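Local coordinates for centrosomal protein of 104 kDa (Homo sapiens, PDB 5LPH), which is required for ciliogenesis and for structural integrity at the ciliary tip, and binds tubulin, this chain being its TOG domain, at residues P180-L183 / V184-L187; S191-H194 / L195-Q199; N221-K224 / F225-A229; A161-I164 / Q165-A168; R238-A241 / V242-I245. One frame throughout, in Å; residues are numbered along the deposited sequence.

Contact 1: residues P180-L183 / V184-L187; sequences PSYL and VQPL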
loop_
_atom_site.group_PDB
_atom_site.type_symbol
_atom_site.label_atom_id
_atom_site.label_comp_id
_atom_site.label_asym_id
_atom_site.label_seq_id
_atom_site.Cartn_x
_atom_site.Cartn_y
_atom_site.Cartn_z
ATOM N N PRO A 180 2.900 1.703 -7.484
ATOM C CA PRO A 180 2.031 1.535 -8.653
ATOM C C PRO A 180 1.806 0.084 -9.078
ATOM O O PRO A 180 0.710 -0.263 -9.503
ATOM C CB PRO A 180 2.767 2.324 -9.734
ATOM C CG PRO A 180 3.371 3.452 -8.971
ATOM C CD PRO A 180 3.830 2.833 -7.677
ATOM N N SER A 181 2.826 -0.756 -8.933
ATOM C CA SER A 181 2.721 -2.172 -9.277
ATOM C C SER A 181 1.735 -2.966 -8.411
ATOM O O SER A 181 1.159 -3.939 -8.886
ATOM C CB SER A 181 4.105 -2.822 -9.235
ATOM O OG SER A 181 4.018 -4.210 -9.478
ATOM N N TYR A 182 1.556 -2.568 -7.152
ATOM C CA TYR A 182 0.521 -3.161 -6.291
ATOM C C TYR A 182 -0.877 -2.708 -6.680
ATOM O O TYR A 182 -1.824 -3.486 -6.579
ATOM C CB TYR A 182 0.754 -2.832 -4.811
ATOM C CG TYR A 182 1.961 -3.522 -4.253
ATOM C CD1 TYR A 182 1.987 -4.908 -4.105
ATOM C CD2 TYR A 182 3.092 -2.799 -3.890
ATOM C CE1 TYR A 182 3.105 -5.551 -3.601
ATOM C CE2 TYR A 182 4.213 -3.436 -3.393
ATOM C CZ TYR A 182 4.213 -4.805 -3.246
ATOM O OH TYR A 182 5.329 -5.404 -2.734
ATOM N N LEU A 183 -1.000 -1.455 -7.115
ATOM C CA LEU A 183 -2.301 -0.867 -7.437
ATOM C C LEU A 183 -2.901 -1.349 -8.757
ATOM O O LEU A 183 -4.109 -1.223 -8.953
ATOM C CB LEU A 183 -2.211 0.662 -7.433
ATOM C CG LEU A 183 -1.777 1.302 -6.111
ATOM C CD1 LEU A 183 -1.548 2.791 -6.287
ATOM C CD2 LEU A 183 -2.804 1.047 -5.016
ATOM N N VAL A 184 -2.069 -1.895 -9.649
ATOM C CA VAL A 184 -2.548 -2.472 -10.925
ATOM C C VAL A 184 -2.706 -4.003 -10.893
ATOM O O VAL A 184 -2.996 -4.608 -11.921
ATOM C CB VAL A 184 -1.669 -2.050 -12.140
ATOM C CG1 VAL A 184 -1.622 -0.533 -12.260
ATOM C CG2 VAL A 184 -0.257 -2.631 -12.078
ATOM N N GLN A 185 -2.523 -4.623 -9.728
ATOM C CA GLN A 185 -2.709 -6.065 -9.584
ATOM C C GLN A 185 -4.205 -6.345 -9.690
ATOM O O GLN A 185 -5.004 -5.624 -9.088
ATOM C CB GLN A 185 -2.159 -6.573 -8.234
ATOM C CG GLN A 185 -1.884 -8.068 -8.213
ATOM C CD GLN A 185 -1.299 -8.555 -6.904
ATOM O OE1 GLN A 185 -0.552 -7.839 -6.233
ATOM N NE2 GLN A 185 -1.623 -9.794 -6.544
ATOM N N PRO A 186 -4.601 -7.385 -10.450
ATOM C CA PRO A 186 -6.031 -7.511 -10.727
ATOM C C PRO A 186 -6.885 -7.784 -9.484
ATOM O O PRO A 186 -6.427 -8.424 -8.536
ATOM C CB PRO A 186 -6.111 -8.694 -11.708
ATOM C CG PRO A 186 -4.706 -9.094 -12.013
ATOM C CD PRO A 186 -3.858 -8.575 -10.899
ATOM N N LEU A 187 -8.117 -7.283 -9.507
ATOM C CA LEU A 187 -9.060 -7.470 -8.411
ATOM C C LEU A 187 -9.513 -8.922 -8.387
ATOM O O LEU A 187 -9.895 -9.469 -9.421
ATOM C CB LEU A 187 -10.267 -6.539 -8.569
ATOM C CG LEU A 187 -9.928 -5.042 -8.493
ATOM C CD1 LEU A 187 -11.066 -4.139 -8.955
ATOM C CD2 LEU A 187 -9.490 -4.664 -7.087
HETATM O O HOH W 1 -2.484 -6.107 -4.795
#
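Helix 178-183 runs out at Leu183, where Val184 N still reaches back to Pro180 O in a weak, bent hydrogen bond of 3.2 Å, and Gln185 N closes a tighter turn onto Tyr182 O through a second weak bond, 3.4 Å long. Val184, the first residue to leave helical backbone angles, lays both methyls against the final turn. Its CG2 sits between the backbone N and the carbonyl carbon (chi1 -58° for CG1), which brings it 3.7 Å from Ser181 O, while CG1 rests 3.6 Å from Pro180 O. The carbonyls at the end of the helix are thus partly covered by hydrocarbon. The Val184 side chain also touches Phe217, Asn221 of helix 219-229 and Leu203 of helix 193-210; with an alanine here both branches would be gone, and a gap is likely to open between the helix end and these three neighbours.

Gln185 leaves the turn on another side. Its extended chain carries OE1 to the edge of the Tyr182 ring, 4.4 Å from CD1 and near the ring plane. A water donates to Tyr182 O at 3.2 Å and, weakly, to Gln185 OE1, so the tyrosine carbonyl serves both the turn and the solvent bridge. The Tyr182 ring itself packs on helix 131-147, whereas Leu183 faces Leu202 and Leu206 of helix 193-210. This is a helix C-terminus unwinding into the loop that leads to the next long helix of an all-helical, HEAT-type TOG domain.

Contact 2: residues S191-H194 / L195-Q199; sequences SSVH and LAMSQ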
loop_
_atom_site.group_PDB
_atom_site.type_symbol
_atom_site.label_atom_id
_atom_site.label_comp_id
_atom_site.label_asym_id
_atom_site.label_seq_id
_atom_site.Cartn_x
_atom_site.Cartn_y
_atom_site.Cartn_z
ATOM N N SER A 191 -13.278 -10.518 -3.920
ATOM C CA SER A 191 -12.838 -9.316 -3.206
ATOM C C SER A 191 -14.034 -8.509 -2.722
ATOM O O SER A 191 -15.092 -8.494 -3.377
ATOM C CB SER A 191 -11.948 -8.435 -4.091
ATOM O OG SER A 191 -12.659 -7.907 -5.198
ATOM N N SER A 192 -13.856 -7.858 -1.571
ATOM C CA SER A 192 -14.921 -7.064 -0.960
ATOM C C SER A 192 -15.152 -5.788 -1.763
ATOM O O SER A 192 -14.289 -5.342 -2.541
ATOM C CB SER A 192 -14.623 -6.742 0.518
ATOM O OG SER A 192 -13.831 -5.575 0.632
ATOM N N VAL A 193 -16.322 -5.204 -1.539
ATOM C CA VAL A 193 -16.734 -3.956 -2.188
ATOM C C VAL A 193 -15.796 -2.805 -1.786
ATOM O O VAL A 193 -15.369 -2.025 -2.640
ATOM C CB VAL A 193 -18.200 -3.594 -1.838
ATOM C CG1 VAL A 193 -18.601 -2.257 -2.447
ATOM C CG2 VAL A 193 -19.159 -4.673 -2.325
ATOM N N HIS A 194 -15.452 -2.729 -0.497
ATOM C CA HIS A 194 -14.576 -1.671 0.024
ATOM C C HIS A 194 -13.145 -1.762 -0.501
ATOM O O HIS A 194 -12.550 -0.749 -0.855
ATOM C CB HIS A 194 -14.543 -1.692 1.562
ATOM C CG HIS A 194 -15.851 -1.349 2.206
ATOM N ND1 HIS A 194 -16.607 -0.260 1.826
ATOM C CD2 HIS A 194 -16.525 -1.940 3.223
ATOM C CE1 HIS A 194 -17.697 -0.204 2.570
ATOM N NE2 HIS A 194 -17.671 -1.210 3.426
ATOM N N LEU A 195 -12.600 -2.975 -0.531
ATOM C CA LEU A 195 -11.228 -3.214 -0.988
ATOM C C LEU A 195 -11.046 -2.817 -2.452
ATOM O O LEU A 195 -10.101 -2.108 -2.798
ATOM C CB LEU A 195 -10.865 -4.691 -0.801
ATOM C CG LEU A 195 -9.409 -5.101 -1.038
ATOM C CD1 LEU A 195 -8.498 -4.532 0.037
ATOM C CD2 LEU A 195 -9.299 -6.618 -1.076
ATOM N N ALA A 196 -11.971 -3.272 -3.295
ATOM C CA ALA A 196 -11.959 -2.961 -4.730
ATOM C C ALA A 196 -12.078 -1.458 -5.018
ATOM O O ALA A 196 -11.319 -0.925 -5.838
ATOM C CB ALA A 196 -13.071 -3.722 -5.436
HETATM N N MSE A 197 -13.018 -0.793 -4.339
HETATM C CA MSE A 197 -13.257 0.668 -4.514
HETATM C C MSE A 197 -12.061 1.466 -4.063
HETATM O O MSE A 197 -11.695 2.439 -4.723
HETATM C CB MSE A 197 -14.558 1.184 -3.854
HETATM C CG MSE A 197 -15.447 2.095 -4.731
HETATM SE SE MSE A 197 -15.846 1.289 -6.490
HETATM C CE MSE A 197 -16.931 -0.155 -5.698
ATOM N N SER A 198 -11.421 1.049 -2.966
ATOM C CA SER A 198 -10.228 1.734 -2.458
ATOM C C SER A 198 -9.038 1.615 -3.409
ATOM O O SER A 198 -8.340 2.594 -3.641
ATOM C CB SER A 198 -9.829 1.214 -1.072
ATOM O OG SER A 198 -10.766 1.606 -0.075
ATOM N N GLN A 199 -8.811 0.420 -3.948
ATOM C CA GLN A 199 -7.720 0.198 -4.900
ATOM C C GLN A 199 -7.898 1.051 -6.165
ATOM O O GLN A 199 -6.950 1.655 -6.659
ATOM C CB GLN A 199 -7.610 -1.284 -5.270
ATOM C CG GLN A 199 -6.394 -1.599 -6.131
ATOM C CD GLN A 199 -6.139 -3.084 -6.330
ATOM O OE1 GLN A 199 -6.575 -3.922 -5.543
ATOM N NE2 GLN A 199 -5.414 -3.413 -7.391
#
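Leu195, His194 and Val193, with Ser192 just ahead of them, carry the first turn of helix 193-210. Ser192 occupies the N-cap: its OG, held between the backbone N and the carbonyl carbon (chi1 86°), accepts from Leu195 N at 3.1 Å in a nearly straight bond, 165° at the hydrogen. The same oxygen lies 3.4 Å from Leu195 CB, the root of a side chain that goes on to reach Ser191, its CD2 4.4 Å from Ser191 CB. A valine in place of Ser192 would remove the hydroxyl and probably leave Leu195 N at the helix start without its capping acceptor.

His194 contributes mainly through its carbonyl, which receives Ser198 N at 3.0 Å; the Ser198 hydroxyl lies close to that oxygen too, but is also hydrogen-bonded to Thr149 O. Val193 O takes Met197 N at 3.2 Å. Met197, a selenomethionine, bends at chi2 and chi3 and brings CE to 4.2 Å from Val193 CG1, before packing on helix 235-252. Ser191 OG is engaged by Lys188 O and His232. Chemically, the turn joins a single apolar contact, Val193 with Met197, to a serine oxygen standing in for the carbonyl that a first-turn amide lacks within the helix.

Contact 3: residues N221-K224 / F225-A229; sequences NVMK and FSVSA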
loop_
_atom_site.group_PDB
_atom_site.type_symbol
_atom_site.label_atom_id
_atom_site.label_comp_id
_atom_site.label_asym_id
_atom_site.label_seq_id
_atom_site.Cartn_x
_atom_site.Cartn_y
_atom_site.Cartn_z
ATOM N N ASN A 221 -0.065 -2.055 -18.174
ATOM C CA ASN A 221 -0.603 -2.569 -16.886
ATOM C C ASN A 221 -1.894 -1.875 -16.406
ATOM O O ASN A 221 -2.759 -2.518 -15.811
ATOM C CB ASN A 221 0.474 -2.653 -15.777
ATOM C CG ASN A 221 1.089 -1.309 -15.411
ATOM O OD1 ASN A 221 0.482 -0.251 -15.574
ATOM N ND2 ASN A 221 2.315 -1.352 -14.908
ATOM N N VAL A 222 -2.048 -0.588 -16.706
ATOM C CA VAL A 222 -3.290 0.143 -16.378
ATOM C C VAL A 222 -4.512 -0.408 -17.139
ATOM O O VAL A 222 -5.569 -0.653 -16.548
ATOM C CB VAL A 222 -3.126 1.664 -16.642
ATOM C CG1 VAL A 222 -4.458 2.403 -16.573
ATOM C CG2 VAL A 222 -2.123 2.286 -15.675
HETATM N N MSE A 223 -4.367 -0.584 -18.450
HETATM C CA MSE A 223 -5.475 -1.065 -19.307
HETATM C C MSE A 223 -5.780 -2.513 -19.043
HETATM O O MSE A 223 -6.946 -2.903 -18.993
HETATM C CB MSE A 223 -5.137 -0.874 -20.791
HETATM C CG MSE A 223 -5.077 0.601 -21.202
HETATM SE SE MSE A 223 -6.811 1.525 -21.020
HETATM C CE MSE A 223 -8.004 0.154 -21.783
ATOM N N LYS A 224 -4.729 -3.318 -18.887
ATOM C CA LYS A 224 -4.843 -4.726 -18.474
ATOM C C LYS A 224 -5.705 -4.843 -17.211
ATOM O O LYS A 224 -6.609 -5.667 -17.164
ATOM C CB LYS A 224 -3.433 -5.303 -18.257
ATOM C CG LYS A 224 -3.254 -6.723 -17.715
ATOM C CD LYS A 224 -4.337 -7.742 -17.962
ATOM C CE LYS A 224 -3.878 -9.144 -17.574
ATOM N NZ LYS A 224 -5.024 -10.063 -17.339
ATOM N N PHE A 225 -5.432 -3.996 -16.216
ATOM C CA PHE A 225 -6.224 -3.939 -14.967
ATOM C C PHE A 225 -7.672 -3.493 -15.190
ATOM O O PHE A 225 -8.615 -4.138 -14.713
ATOM C CB PHE A 225 -5.539 -2.999 -13.946
ATOM C CG PHE A 225 -6.334 -2.769 -12.681
ATOM C CD1 PHE A 225 -6.341 -3.721 -11.671
ATOM C CD2 PHE A 225 -7.072 -1.595 -12.494
ATOM C CE1 PHE A 225 -7.074 -3.515 -10.507
ATOM C CE2 PHE A 225 -7.805 -1.387 -11.334
ATOM C CZ PHE A 225 -7.804 -2.347 -10.337
ATOM N N SER A 226 -7.837 -2.389 -15.913
ATOM C CA SER A 226 -9.166 -1.800 -16.116
ATOM C C SER A 226 -10.112 -2.708 -16.900
ATOM O O SER A 226 -11.275 -2.881 -16.514
ATOM C CB SER A 226 -9.038 -0.457 -16.827
ATOM O OG SER A 226 -8.297 0.460 -16.039
ATOM N N VAL A 227 -9.607 -3.290 -17.992
ATOM C CA VAL A 227 -10.396 -4.214 -18.829
ATOM C C VAL A 227 -10.791 -5.470 -18.035
ATOM O O VAL A 227 -11.907 -5.964 -18.175
ATOM C CB VAL A 227 -9.657 -4.576 -20.154
ATOM C CG1 VAL A 227 -10.364 -5.701 -20.914
ATOM C CG2 VAL A 227 -9.528 -3.349 -21.054
ATOM N N SER A 228 -9.881 -5.980 -17.210
ATOM C CA SER A 228 -10.184 -7.106 -16.317
ATOM C C SER A 228 -11.292 -6.775 -15.300
ATOM O O SER A 228 -12.140 -7.616 -15.001
ATOM C CB SER A 228 -8.922 -7.548 -15.576
ATOM O OG SER A 228 -9.176 -8.717 -14.812
ATOM N N ALA A 229 -11.280 -5.544 -14.789
ATOM C CA ALA A 229 -12.294 -5.065 -13.838
ATOM C C ALA A 229 -13.712 -4.965 -14.425
ATOM O O ALA A 229 -14.695 -5.022 -13.670
ATOM C CB ALA A 229 -11.876 -3.724 -13.262
#
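Ser226 grips Val222 O twice. That oxygen accepts both the amide of Ser226, at 2.9 Å, and its hydroxyl, OG lying 3.0 Å away; the two donors come from opposite faces of the carbonyl plane, the hydroxyl well above it. With OG beside its own backbone N (chi1 -62°), the serine folds back on its helix and satisfies a hydroxyl that is buried.

One residue along, Met223, a selenomethionine, and Val227 form the apolar contact. The Met223 chain bends at chi2 and chi3, bringing CE to 3.9 Å from Val227 CG2, and the two side chains cross obliquely. The same valine methyl lies 3.3 Å from Met223 O, which also takes the amide of Val227 at 2.9 Å. Phe225, whose CB rests 3.4 Å from Asn221 O, sends its ring off the turn toward Gln199, Met200 and Leu203 of helix 193-210.

Farther out, Asn221 is fixed by side-chain bonds to Thr218 N and Gly216 O, tying this turn to the residues just ahead of the helix. Ser226 meets Ile244 and Ile245 of helix 235-252, and Met223 meets Tyr259. Helix 219-229, in the HEAT repeat spanning 216-252 of this TOG domain, thus packs between helices 193-210 and 235-252, as in the layered helices of a HEAT solenoid.

Contact 4: residues A161-I164 / Q165-A168; sequences ANFI and QEMA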
loop_
_atom_site.group_PDB
_atom_site.type_symbol
_atom_site.label_atom_id
_atom_site.label_comp_id
_atom_site.label_asym_id
_atom_site.label_seq_id
_atom_site.Cartn_x
_atom_site.Cartn_y
_atom_site.Cartn_z
ATOM N N ALA A 161 -5.440 4.718 3.032
ATOM C CA ALA A 161 -5.280 5.171 1.646
ATOM C C ALA A 161 -4.435 6.438 1.547
ATOM O O ALA A 161 -3.527 6.516 0.716
ATOM C CB ALA A 161 -6.630 5.384 0.980
ATOM N N ASN A 162 -4.715 7.421 2.395
ATOM C CA ASN A 162 -3.903 8.646 2.428
ATOM C C ASN A 162 -2.420 8.367 2.717
ATOM O O ASN A 162 -1.552 9.001 2.109
ATOM C CB ASN A 162 -4.453 9.657 3.445
ATOM C CG ASN A 162 -5.723 10.353 2.966
ATOM O OD1 ASN A 162 -6.060 10.345 1.780
ATOM N ND2 ASN A 162 -6.422 10.987 3.897
ATOM N N PHE A 163 -2.126 7.421 3.618
ATOM C CA PHE A 163 -0.730 7.069 3.916
ATOM C C PHE A 163 -0.019 6.433 2.716
ATOM O O PHE A 163 1.152 6.719 2.479
ATOM C CB PHE A 163 -0.605 6.139 5.131
ATOM C CG PHE A 163 0.826 5.948 5.600
ATOM C CD1 PHE A 163 1.427 6.854 6.472
ATOM C CD2 PHE A 163 1.587 4.882 5.138
ATOM C CE1 PHE A 163 2.746 6.682 6.884
ATOM C CE2 PHE A 163 2.904 4.704 5.546
ATOM C CZ PHE A 163 3.490 5.605 6.417
ATOM N N ILE A 164 -0.724 5.576 1.979
ATOM C CA ILE A 164 -0.176 4.925 0.780
ATOM C C ILE A 164 0.169 5.978 -0.283
ATOM O O ILE A 164 1.244 5.940 -0.887
ATOM C CB ILE A 164 -1.151 3.866 0.210
ATOM C CG1 ILE A 164 -1.306 2.706 1.201
ATOM C CG2 ILE A 164 -0.659 3.335 -1.139
ATOM C CD1 ILE A 164 -2.372 1.689 0.847
ATOM N N GLN A 165 -0.744 6.925 -0.470
ATOM C CA GLN A 165 -0.550 8.071 -1.367
ATOM C C GLN A 165 0.640 8.942 -0.930
ATOM O O GLN A 165 1.451 9.355 -1.757
ATOM C CB GLN A 165 -1.850 8.868 -1.445
ATOM C CG GLN A 165 -2.164 9.578 -2.751
ATOM C CD GLN A 165 -3.514 10.277 -2.699
ATOM O OE1 GLN A 165 -4.500 9.716 -2.199
ATOM N NE2 GLN A 165 -3.575 11.495 -3.222
ATOM N N GLU A 166 0.756 9.171 0.378
ATOM C CA GLU A 166 1.874 9.911 0.972
ATOM C C GLU A 166 3.230 9.235 0.704
ATOM O O GLU A 166 4.191 9.907 0.326
ATOM C CB GLU A 166 1.649 10.059 2.482
ATOM C CG GLU A 166 2.345 11.242 3.128
ATOM C CD GLU A 166 2.039 11.363 4.613
ATOM O OE1 GLU A 166 0.904 11.024 5.038
ATOM O OE2 GLU A 166 2.942 11.802 5.361
HETATM N N MSE A 167 3.301 7.915 0.892
HETATM C CA MSE A 167 4.542 7.159 0.652
HETATM C C MSE A 167 4.868 7.084 -0.817
HETATM O O MSE A 167 6.028 7.237 -1.191
HETATM C CB MSE A 167 4.522 5.713 1.163
HETATM C CG MSE A 167 4.664 5.442 2.649
HETATM SE SE MSE A 167 5.201 3.534 2.778
HETATM C CE MSE A 167 3.588 2.648 2.064
ATOM N N ALA A 168 3.860 6.860 -1.662
ATOM C CA ALA A 168 4.058 6.803 -3.116
ATOM C C ALA A 168 4.721 8.056 -3.709
ATOM O O ALA A 168 5.386 7.966 -4.750
ATOM C CB ALA A 168 2.740 6.525 -3.823
#
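Phe163 and Met167, a selenomethionine one helical turn on, make the tight side of this contact. Met167 CG comes within 3.5 Å of Phe163 CE2, and the selenium follows at 3.8 Å from the same ring carbon. Selenium stands 5.0 Å from the ring centroid and 64° off its normal, an oblique Met-aromatic contact. Phe163 can meet it because CG points opposite the backbone N (chi1 -170°), turning the ring along the helix, while Met167 bends at chi3 and carries CE back to 4.1 Å from Phe163 CE2. Leu113 and Leu116 of helix 106-126 and Leu145 of helix 131-147 close round the ring, and Ile120 packs on Met167.

Ile164 extends the buried side toward Ile142, Leu145 and Leu146, and Ala168 sets its CB 3.3 Å from Ile164 O, leaving a short methyl against Ile179 and Leu206. Helix 154-169 lies in the HEAT repeat spanning 141-179, and its buried side packs on helix 131-147 and other neighbouring helices of the solenoid.

The remaining side is looser and polar. Asn162 lies exposed, and its OD1 comes no nearer than 4.3 Å to Gln165 OE1. Gln165 stretches out instead to Arg205, from which OE1 accepts a hydrogen bond, and Glu166 forms a salt bridge with Lys117 on helix 106-126. Across the turn these two long chains contribute chiefly their CB atoms, laid against backbone carbonyls, Glu166 CB being 3.4 Å from Asn162 O.

Contact 5: residues R238-A241 / V242-I245; sequences RETA and VRII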
loop_
_atom_site.group_PDB
_atom_site.type_symbol
_atom_site.label_atom_id
_atom_site.label_comp_id
_atom_site.label_asym_id
_atom_site.label_seq_id
_atom_site.Cartn_x
_atom_site.Cartn_y
_atom_site.Cartn_z
ATOM N N ARG A 238 -17.381 -2.132 -11.985
ATOM C CA ARG A 238 -17.435 -2.084 -13.451
ATOM C C ARG A 238 -17.591 -0.649 -13.947
ATOM O O ARG A 238 -16.911 -0.242 -14.888
ATOM C CB ARG A 238 -18.592 -2.930 -13.979
ATOM C CG ARG A 238 -18.471 -4.421 -13.695
ATOM C CD ARG A 238 -19.410 -5.220 -14.586
ATOM N NE ARG A 238 -20.821 -4.896 -14.379
ATOM C CZ ARG A 238 -21.603 -5.398 -13.421
ATOM N NH1 ARG A 238 -21.139 -6.262 -12.521
ATOM N NH2 ARG A 238 -22.877 -5.021 -13.353
ATOM N N GLU A 239 -18.466 0.114 -13.293
ATOM C CA GLU A 239 -18.706 1.512 -13.654
ATOM C C GLU A 239 -17.447 2.389 -13.517
ATOM O O GLU A 239 -17.225 3.277 -14.337
ATOM C CB GLU A 239 -19.862 2.094 -12.828
ATOM C CG GLU A 239 -20.378 3.444 -13.323
ATOM C CD GLU A 239 -21.477 4.033 -12.445
ATOM O OE1 GLU A 239 -21.813 3.447 -11.392
ATOM O OE2 GLU A 239 -22.010 5.103 -12.809
ATOM N N THR A 240 -16.635 2.148 -12.489
ATOM C CA THR A 240 -15.388 2.910 -12.293
ATOM C C THR A 240 -14.327 2.529 -13.340
ATOM O O THR A 240 -13.540 3.374 -13.773
ATOM C CB THR A 240 -14.794 2.726 -10.874
ATOM O OG1 THR A 240 -15.829 2.788 -9.885
ATOM C CG2 THR A 240 -13.735 3.804 -10.575
ATOM N N ALA A 241 -14.300 1.260 -13.738
ATOM C CA ALA A 241 -13.410 0.803 -14.822
ATOM C C ALA A 241 -13.682 1.554 -16.129
ATOM O O ALA A 241 -12.743 1.969 -16.827
ATOM C CB ALA A 241 -13.554 -0.692 -15.038
ATOM N N VAL A 242 -14.968 1.739 -16.437
ATOM C CA VAL A 242 -15.392 2.525 -17.599
ATOM C C VAL A 242 -14.799 3.934 -17.508
ATOM O O VAL A 242 -14.169 4.400 -18.456
ATOM C CB VAL A 242 -16.939 2.567 -17.729
ATOM C CG1 VAL A 242 -17.396 3.615 -18.739
ATOM C CG2 VAL A 242 -17.486 1.192 -18.104
ATOM N N ARG A 243 -14.980 4.586 -16.358
ATOM C CA ARG A 243 -14.460 5.946 -16.124
ATOM C C ARG A 243 -12.939 6.084 -16.308
ATOM O O ARG A 243 -12.476 7.095 -16.834
ATOM C CB ARG A 243 -14.866 6.454 -14.732
ATOM C CG ARG A 243 -16.352 6.777 -14.586
ATOM C CD ARG A 243 -16.763 6.978 -13.135
ATOM N NE ARG A 243 -16.147 8.177 -12.547
ATOM C CZ ARG A 243 -15.500 8.201 -11.378
ATOM N NH1 ARG A 243 -15.381 7.100 -10.641
ATOM N NH2 ARG A 243 -14.972 9.339 -10.936
ATOM N N ILE A 244 -12.175 5.075 -15.886
ATOM C CA ILE A 244 -10.707 5.074 -16.064
ATOM C C ILE A 244 -10.314 4.872 -17.528
ATOM O O ILE A 244 -9.398 5.536 -18.023
ATOM C CB ILE A 244 -10.002 4.016 -15.185
ATOM C CG1 ILE A 244 -10.217 4.348 -13.705
ATOM C CG2 ILE A 244 -8.502 3.959 -15.494
ATOM C CD1 ILE A 244 -9.640 3.338 -12.738
ATOM N N ILE A 245 -11.006 3.965 -18.214
ATOM C CA ILE A 245 -10.765 3.729 -19.645
ATOM C C ILE A 245 -11.010 5.009 -20.462
ATOM O O ILE A 245 -10.203 5.337 -21.339
ATOM C CB ILE A 245 -11.617 2.546 -20.182
ATOM C CG1 ILE A 245 -11.112 1.227 -19.585
ATOM C CG2 ILE A 245 -11.557 2.463 -21.706
ATOM C CD1 ILE A 245 -12.130 0.110 -19.606
#
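Thr240 O takes the amide of Ile244 at 3.0 Å, and the hydrocarbon of that isoleucine gathers round the same oxygen, CG1 coming to 3.5 Å. Ala241 O repeats the pattern one residue on: Ile245 N bonds to it at 3.0 Å, while Ile245 CG1 approaches to 3.3 Å and the extended branch keeps CD1 beside the same oxygen, at 3.4 Å. In Ile245 CG1 stands beside the backbone N (chi1 -69°), and this directs the long branch back along the helix toward the preceding turn. Both carbonyls are therefore bonded by an amide and flanked by aliphatic carbon.

Another flank carries Thr240 and the exposed Arg243. Thr240 CG2 touches Arg243 NH1 at 3.7 Å, coming obliquely to the guanidinium, a contact of methyl with a charged group and no hydrogen bond. The threonine hydroxyl turns instead to Glu236 O. Arg243 bends at chi3, and its CG and CD pass near Glu239 O; the carboxylate of Glu239 stays apart, OE2 being 6.6 Å from Arg243 NE, so any attraction between the charges would probably be weak.

Helix 235-252 lies between several others. Ala241, Ile244 and Ile245 face helix 219-229, the other long helix of the repeat spanning 216-252, while Val242 and Ile245 meet helix 271-283 through Ile276. Thr240 and Ala241 also touch Met200 on helix 193-210.

How the contacts relate
All five contacts are local, in chain order 4, 1, 2, 3, 5. Gln199 of contact 2 ties the loop of contact 1 to helix 193-210: its NE2 lies 2.8 Å from Gln185 O and 3.0 Å from Leu183 O, both probable hydrogen bonds. Phe225 of contact 3 packs on that loop, its CE1 3.3 Å from Gln185 O, and also touches Gln199. Contacts 3 and 5, centres about 10 Å apart, meet where Ser226 OG lies 3.5 Å from Ile244 CG2. Contact 2 reaches contact 5 through Met197 and Thr240. Contact 4 touches none: contact 1 is nearest, centres about 15 Å and nearest atoms about 5 Å apart, contacts 3 and 5 about 22 Å between centres.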